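Local coordinates for protein beta sliding clamp (Pseudomonas aeruginosa, PDB 6AMS) that probably forms a ring-shaped head-to-tail homodimer around DNA that tethers DNA polymerases and other proteins to it and gives them processivity, at residues 48-53 and 195-200; 54-59 and 230-235. All coordinates share one frame; numbering follows the deposited sequence.

In the fold
Both contacts join the N-terminal domain to the central domain, and their centres lie about 16 Å apart. They share strand 51-58: contact 1 uses its start and the turn before it, contact 2 its later part. Along the chain the order is 48-53, 54-59, 195-200, 230-235, so the two contacts interleave. Strands 51-58 and 231-236 are neighbours in one antiparallel sheet of eight strands, which runs across the domain boundary. Between the contacts, Glu52 N and Thr234 O probably form a hydrogen bond, while Val51 packs on Phe233. The two domains are thus joined by continuous sheet, with the start of helix 198-207 added at one end, as suits a segment of a closed ring.

Contact 1. Residues 48-53 and 195-200; sequences DLEVEL and IVPRKG
Glu50 reaches from the turn between strands 41-47 and 51-58 of the N-terminal domain to the strand-to-helix junction of the central domain, where Pro197 occupies the N-cap position of helix 198-207. Asp48 OD1 braces that turn: it closes an Asx turn with Glu50 N (2.9 Å) and, by also accepting from Val51 N, completes an Asx motif. From CB the Glu50 chain leaves with CG anti to the backbone N (chi1 173°) and runs on extended beyond CG, which carries the carboxylate to Pro197. Glu50 CD lies 3.6 Å from Pro197 CB, the two side chains running antiparallel alongside each other. Glu50 OE1 stays 3.9 Å from Pro197 CB, whereas Glu50 OE2 comes to 3.2 Å from that same carbon. Glu50 OE2 also accepts a weak hydrogen bond from Gly200 N, 3.4 Å long and bent to 132°, and passes 3.8 Å from Lys199 CB. A carboxylate beside the first helical turn would probably be stabilised by the helix dipole. Next to it, Val51 CG2 packs on Gly200 CA at 3.7 Å. Asp48 OD2 faces the extended Lys199, but its 4.0 Å to Lys199 NZ is too long to count as a salt bridge. Around Asp48 OD1 the donors differ in approach: Val51 N lies nearly along the C-O axis, Glu50 N 36° above the carboxylate plane.

Contact 2. Residues 54-59 and 230-235; sequences VGRVVL and EFTFTS
Thr232 and Val54 form an antiparallel hydrogen-bonded pair, the register that carries one eight-stranded sheet from the N-terminal domain into the central domain. Strand segments 54-58 and 231-235 run at 167° to each other with their axes 5.0 Å apart at closest approach. Two backbone bonds define the pair: Val54 N donates to Thr232 O over 3.0 Å, and Thr232 N returns a bond to Val54 O over 3.1 Å. Val54 O also receives a CA-H...O contact from Phe231 CA at 3.2 Å, beside the neighbouring non-hydrogen-bonded pair of Gly55 and Phe231.

Thr232 gives up the most surface in this contact, followed by Val54 and Arg56, all on one face of the sheet. The Thr232 and Val54 side chains run alongside each other, with Thr232 OG1 3.2 Å from Val54 CB. The threonine's first torsion (chi1 55°) tucks this oxygen into the space flanked by its own backbone N and carbonyl carbon, a rotation that also presents it to arginine. Arg56, extended from CG to NE, lies roughly perpendicular to Thr232, and Arg56 NH1 donates to Thr232 OG1 over 3.1 Å with an angle of 153° at the hydrogen. The guanidinium meets the threonine at its edge; Arg56 NH2 comes 3.2 Å from Thr232 CG2. Strand 41-47 borders this patch, Gln41 and Ser43 touching Arg56 and Thr45 touching Val54. On the opposite face, Phe231 packs on Leu16 of helix 7-18, consistent with the helix-lined inner side of the ring. Over the Arg56 guanidinium, Val54 CG1 stands 3.7 Å above the plane, offset toward its rim.

Contact 1. Residues 48-53 and 195-200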
loop_
_atom_site.group_PDB
_atom_site.type_symbol
_atom_site.label_atom_id
_atom_site.label_comp_id
_atom_site.label_asym_id
_atom_site.label_seq_id
_atom_site.Cartn_x
_atom_site.Cartn_y
_atom_site.Cartn_z
ATOM N N ASP A 48 14.402 -12.566 14.963
ATOM C CA ASP A 48 15.093 -11.338 14.580
ATOM C C ASP A 48 16.056 -10.889 15.682
ATOM O O ASP A 48 16.445 -9.719 15.714
ATOM C CB ASP A 48 14.100 -10.225 14.250
ATOM C CG ASP A 48 13.324 -9.757 15.456
ATOM O OD1 ASP A 48 13.499 -10.329 16.543
ATOM O OD2 ASP A 48 12.532 -8.811 15.310
ATOM N N LEU A 49 16.313 -11.815 16.614
ATOM C CA LEU A 49 17.181 -11.730 17.810
ATOM C C LEU A 49 16.529 -11.035 19.009
ATOM O O LEU A 49 17.114 -10.964 20.079
ATOM C CB LEU A 49 18.602 -11.189 17.551
ATOM C CG LEU A 49 19.430 -11.801 16.427
ATOM C CD1 LEU A 49 20.465 -10.808 15.933
ATOM C CD2 LEU A 49 20.090 -13.089 16.885
ATOM N N GLU A 50 15.315 -10.535 18.821
ATOM C CA GLU A 50 14.580 -9.891 19.892
ATOM C C GLU A 50 13.357 -10.732 20.187
ATOM O O GLU A 50 12.945 -10.900 21.328
ATOM C CB GLU A 50 14.144 -8.486 19.466
ATOM C CG GLU A 50 13.224 -7.786 20.458
ATOM C CD GLU A 50 12.602 -6.510 19.913
ATOM O OE1 GLU A 50 13.349 -5.611 19.474
ATOM O OE2 GLU A 50 11.359 -6.397 19.939
ATOM N N VAL A 51 12.805 -11.289 19.122
ATOM C CA VAL A 51 11.602 -12.087 19.185
ATOM C C VAL A 51 11.816 -13.428 18.506
ATOM O O VAL A 51 12.437 -13.498 17.459
ATOM C CB VAL A 51 10.450 -11.324 18.494
ATOM C CG1 VAL A 51 9.262 -12.215 18.179
ATOM C CG2 VAL A 51 10.026 -10.136 19.333
ATOM N N GLU A 52 11.350 -14.497 19.132
ATOM C CA GLU A 52 11.426 -15.805 18.522
ATOM C C GLU A 52 10.009 -16.353 18.407
ATOM O O GLU A 52 9.247 -16.311 19.362
ATOM C CB GLU A 52 12.304 -16.755 19.328
ATOM C CG GLU A 52 12.712 -17.979 18.533
ATOM C CD GLU A 52 13.492 -18.984 19.347
ATOM O OE1 GLU A 52 12.870 -19.755 20.099
ATOM O OE2 GLU A 52 14.729 -19.014 19.214
ATOM N N LEU A 53 9.653 -16.842 17.228
ATOM C CA LEU A 53 8.334 -17.411 17.011
ATOM C C LEU A 53 8.460 -18.863 16.553
ATOM O O LEU A 53 9.242 -19.176 15.663
ATOM C CB LEU A 53 7.546 -16.574 16.006
ATOM C CG LEU A 53 6.066 -16.897 15.811
ATOM C CD1 LEU A 53 5.330 -16.938 17.138
ATOM C CD2 LEU A 53 5.425 -15.891 14.874
ATOM N N ILE A 195 8.771 -4.738 30.460
ATOM C CA ILE A 195 8.740 -3.803 29.360
ATOM C C ILE A 195 9.028 -4.612 28.102
ATOM O O ILE A 195 10.146 -5.100 27.931
ATOM C CB ILE A 195 9.803 -2.699 29.534
ATOM C CG1 ILE A 195 9.621 -2.015 30.890
ATOM C CG2 ILE A 195 9.673 -1.698 28.386
ATOM C CD1 ILE A 195 10.826 -1.226 31.348
ATOM N N VAL A 196 8.003 -4.807 27.294
ATOM C CA VAL A 196 8.132 -5.563 26.077
ATOM C C VAL A 196 8.448 -4.594 24.968
ATOM O O VAL A 196 7.712 -3.642 24.759
ATOM C CB VAL A 196 6.814 -6.274 25.731
ATOM C CG1 VAL A 196 6.969 -7.097 24.464
ATOM C CG2 VAL A 196 6.355 -7.138 26.889
ATOM N N PRO A 197 9.580 -4.761 24.281
ATOM C CA PRO A 197 9.927 -3.876 23.174
ATOM C C PRO A 197 8.836 -3.722 22.128
ATOM O O PRO A 197 8.128 -4.655 21.771
ATOM C CB PRO A 197 11.153 -4.554 22.568
ATOM C CG PRO A 197 11.695 -5.431 23.648
ATOM C CD PRO A 197 10.791 -5.346 24.843
ATOM N N ARG A 198 8.743 -2.502 21.636
ATOM C CA ARG A 198 7.775 -2.089 20.639
ATOM C C ARG A 198 7.461 -3.077 19.510
ATOM O O ARG A 198 6.300 -3.371 19.261
ATOM C CB ARG A 198 8.241 -0.768 20.037
ATOM C CG ARG A 198 7.594 -0.461 18.713
ATOM C CD ARG A 198 8.203 0.746 18.041
ATOM N NE ARG A 198 7.239 1.258 17.087
ATOM C CZ ARG A 198 6.326 2.164 17.388
ATOM N NH1 ARG A 198 6.287 2.678 18.608
ATOM N NH2 ARG A 198 5.466 2.567 16.467
ATOM N N LYS A 199 8.486 -3.584 18.833
ATOM C CA LYS A 199 8.263 -4.486 17.714
ATOM C C LYS A 199 7.588 -5.782 18.165
ATOM O O LYS A 199 6.674 -6.276 17.518
ATOM C CB LYS A 199 9.574 -4.773 16.986
ATOM C CG LYS A 199 9.390 -5.290 15.573
ATOM C CD LYS A 199 10.691 -5.243 14.794
ATOM C CE LYS A 199 10.523 -5.834 13.404
ATOM N NZ LYS A 199 11.808 -5.853 12.652
ATOM N N GLY A 200 8.043 -6.322 19.288
ATOM C CA GLY A 200 7.480 -7.547 19.817
ATOM C C GLY A 200 6.032 -7.462 20.252
ATOM O O GLY A 200 5.247 -8.346 19.952
#

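Contact 2. Residues 54-59 and 230-235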
loop_
_atom_site.group_PDB
_atom_site.type_symbol
_atom_site.label_atom_id
_atom_site.label_comp_id
_atom_site.label_asym_id
_atom_site.label_seq_id
_atom_site.Cartn_x
_atom_site.Cartn_y
_atom_site.Cartn_z
ATOM N N VAL A 54 7.675 -19.741 17.165
ATOM C CA VAL A 54 7.702 -21.157 16.830
ATOM C C VAL A 54 6.325 -21.684 16.441
ATOM O O VAL A 54 5.336 -21.443 17.124
ATOM C CB VAL A 54 8.279 -21.992 17.986
ATOM C CG1 VAL A 54 8.281 -23.474 17.649
ATOM C CG2 VAL A 54 9.678 -21.517 18.328
ATOM N N GLY A 55 6.283 -22.403 15.328
ATOM C CA GLY A 55 5.066 -22.993 14.826
ATOM C C GLY A 55 5.210 -24.500 14.808
ATOM O O GLY A 55 6.265 -25.016 14.470
ATOM N N ARG A 56 4.157 -25.201 15.210
ATOM C CA ARG A 56 4.162 -26.658 15.238
ATOM C C ARG A 56 3.086 -27.260 14.353
ATOM O O ARG A 56 1.950 -26.811 14.357
ATOM C CB ARG A 56 3.982 -27.166 16.663
ATOM C CG ARG A 56 5.246 -27.129 17.491
ATOM C CD ARG A 56 4.936 -27.255 18.969
ATOM N NE ARG A 56 5.973 -26.615 19.763
ATOM C CZ ARG A 56 5.932 -25.350 20.165
ATOM N NH1 ARG A 56 6.932 -24.851 20.876
ATOM N NH2 ARG A 56 4.893 -24.586 19.855
ATOM N N VAL A 57 3.460 -28.257 13.567
ATOM C CA VAL A 57 2.511 -28.944 12.708
ATOM C C VAL A 57 2.717 -30.453 12.853
ATOM O O VAL A 57 3.840 -30.916 12.972
ATOM C CB VAL A 57 2.631 -28.469 11.245
ATOM C CG1 VAL A 57 4.056 -28.598 10.748
ATOM C CG2 VAL A 57 1.650 -29.190 10.337
ATOM N N VAL A 58 1.631 -31.213 12.872
ATOM C CA VAL A 58 1.721 -32.660 12.998
ATOM C C VAL A 58 1.932 -33.277 11.625
ATOM O O VAL A 58 1.265 -32.901 10.669
ATOM C CB VAL A 58 0.449 -33.237 13.651
ATOM C CG1 VAL A 58 0.454 -34.755 13.617
ATOM C CG2 VAL A 58 0.323 -32.740 15.079
ATOM N N LEU A 59 2.870 -34.212 11.522
ATOM C CA LEU A 59 3.147 -34.868 10.242
ATOM C C LEU A 59 2.417 -36.195 10.246
ATOM O O LEU A 59 2.386 -36.861 11.275
ATOM C CB LEU A 59 4.639 -35.133 10.100
ATOM C CG LEU A 59 5.569 -33.911 10.089
ATOM C CD1 LEU A 59 7.018 -34.350 10.186
ATOM C CD2 LEU A 59 5.330 -33.074 8.846
ATOM N N GLU A 230 -1.392 -22.857 18.562
ATOM C CA GLU A 230 -0.673 -22.679 17.306
ATOM C C GLU A 230 0.798 -22.324 17.440
ATOM O O GLU A 230 1.647 -22.904 16.772
ATOM C CB GLU A 230 -1.316 -21.561 16.490
ATOM C CG GLU A 230 -2.794 -21.709 16.209
ATOM C CD GLU A 230 -3.349 -20.473 15.531
ATOM O OE1 GLU A 230 -3.038 -19.358 15.999
ATOM O OE2 GLU A 230 -4.085 -20.607 14.532
ATOM N N PHE A 231 1.097 -21.375 18.317
ATOM C CA PHE A 231 2.453 -20.873 18.439
ATOM C C PHE A 231 2.983 -20.602 19.838
ATOM O O PHE A 231 2.233 -20.488 20.794
ATOM C CB PHE A 231 2.513 -19.544 17.686
ATOM C CG PHE A 231 1.701 -18.460 18.331
ATOM C CD1 PHE A 231 2.216 -17.732 19.383
ATOM C CD2 PHE A 231 0.416 -18.195 17.909
ATOM C CE1 PHE A 231 1.471 -16.747 19.992
ATOM C CE2 PHE A 231 -0.339 -17.211 18.511
ATOM C CZ PHE A 231 0.190 -16.486 19.555
ATOM N N THR A 232 4.303 -20.506 19.925
ATOM C CA THR A 232 4.981 -20.139 21.157
ATOM C C THR A 232 5.826 -18.929 20.775
ATOM O O THR A 232 6.694 -19.000 19.915
ATOM C CB THR A 232 5.834 -21.257 21.777
ATOM O OG1 THR A 232 6.765 -21.745 20.815
ATOM C CG2 THR A 232 4.967 -22.397 22.252
ATOM N N PHE A 233 5.535 -17.815 21.423
ATOM C CA PHE A 233 6.175 -16.545 21.163
ATOM C C PHE A 233 7.073 -16.160 22.289
ATOM O O PHE A 233 6.719 -16.274 23.366
ATOM C CB PHE A 233 5.067 -15.512 20.965
ATOM C CG PHE A 233 5.508 -14.074 20.967
ATOM C CD1 PHE A 233 5.731 -13.406 22.133
ATOM C CD2 PHE A 233 5.567 -13.361 19.809
ATOM C CE1 PHE A 233 6.088 -12.093 22.140
ATOM C CE2 PHE A 233 5.904 -12.040 19.810
ATOM C CZ PHE A 233 6.172 -11.404 20.973
ATOM N N THR A 234 8.273 -15.726 22.016
ATOM C CA THR A 234 9.184 -15.297 23.057
ATOM C C THR A 234 9.847 -13.995 22.667
ATOM O O THR A 234 10.331 -13.848 21.558
ATOM C CB THR A 234 10.256 -16.377 23.346
ATOM O OG1 THR A 234 9.613 -17.568 23.790
ATOM C CG2 THR A 234 11.171 -15.932 24.467
ATOM N N SER A 235 9.844 -13.042 23.582
ATOM C CA SER A 235 10.441 -11.735 23.329
ATOM C C SER A 235 11.414 -11.459 24.435
ATOM O O SER A 235 11.132 -11.756 25.577
ATOM C CB SER A 235 9.362 -10.646 23.273
ATOM O OG SER A 235 9.962 -9.393 23.089
#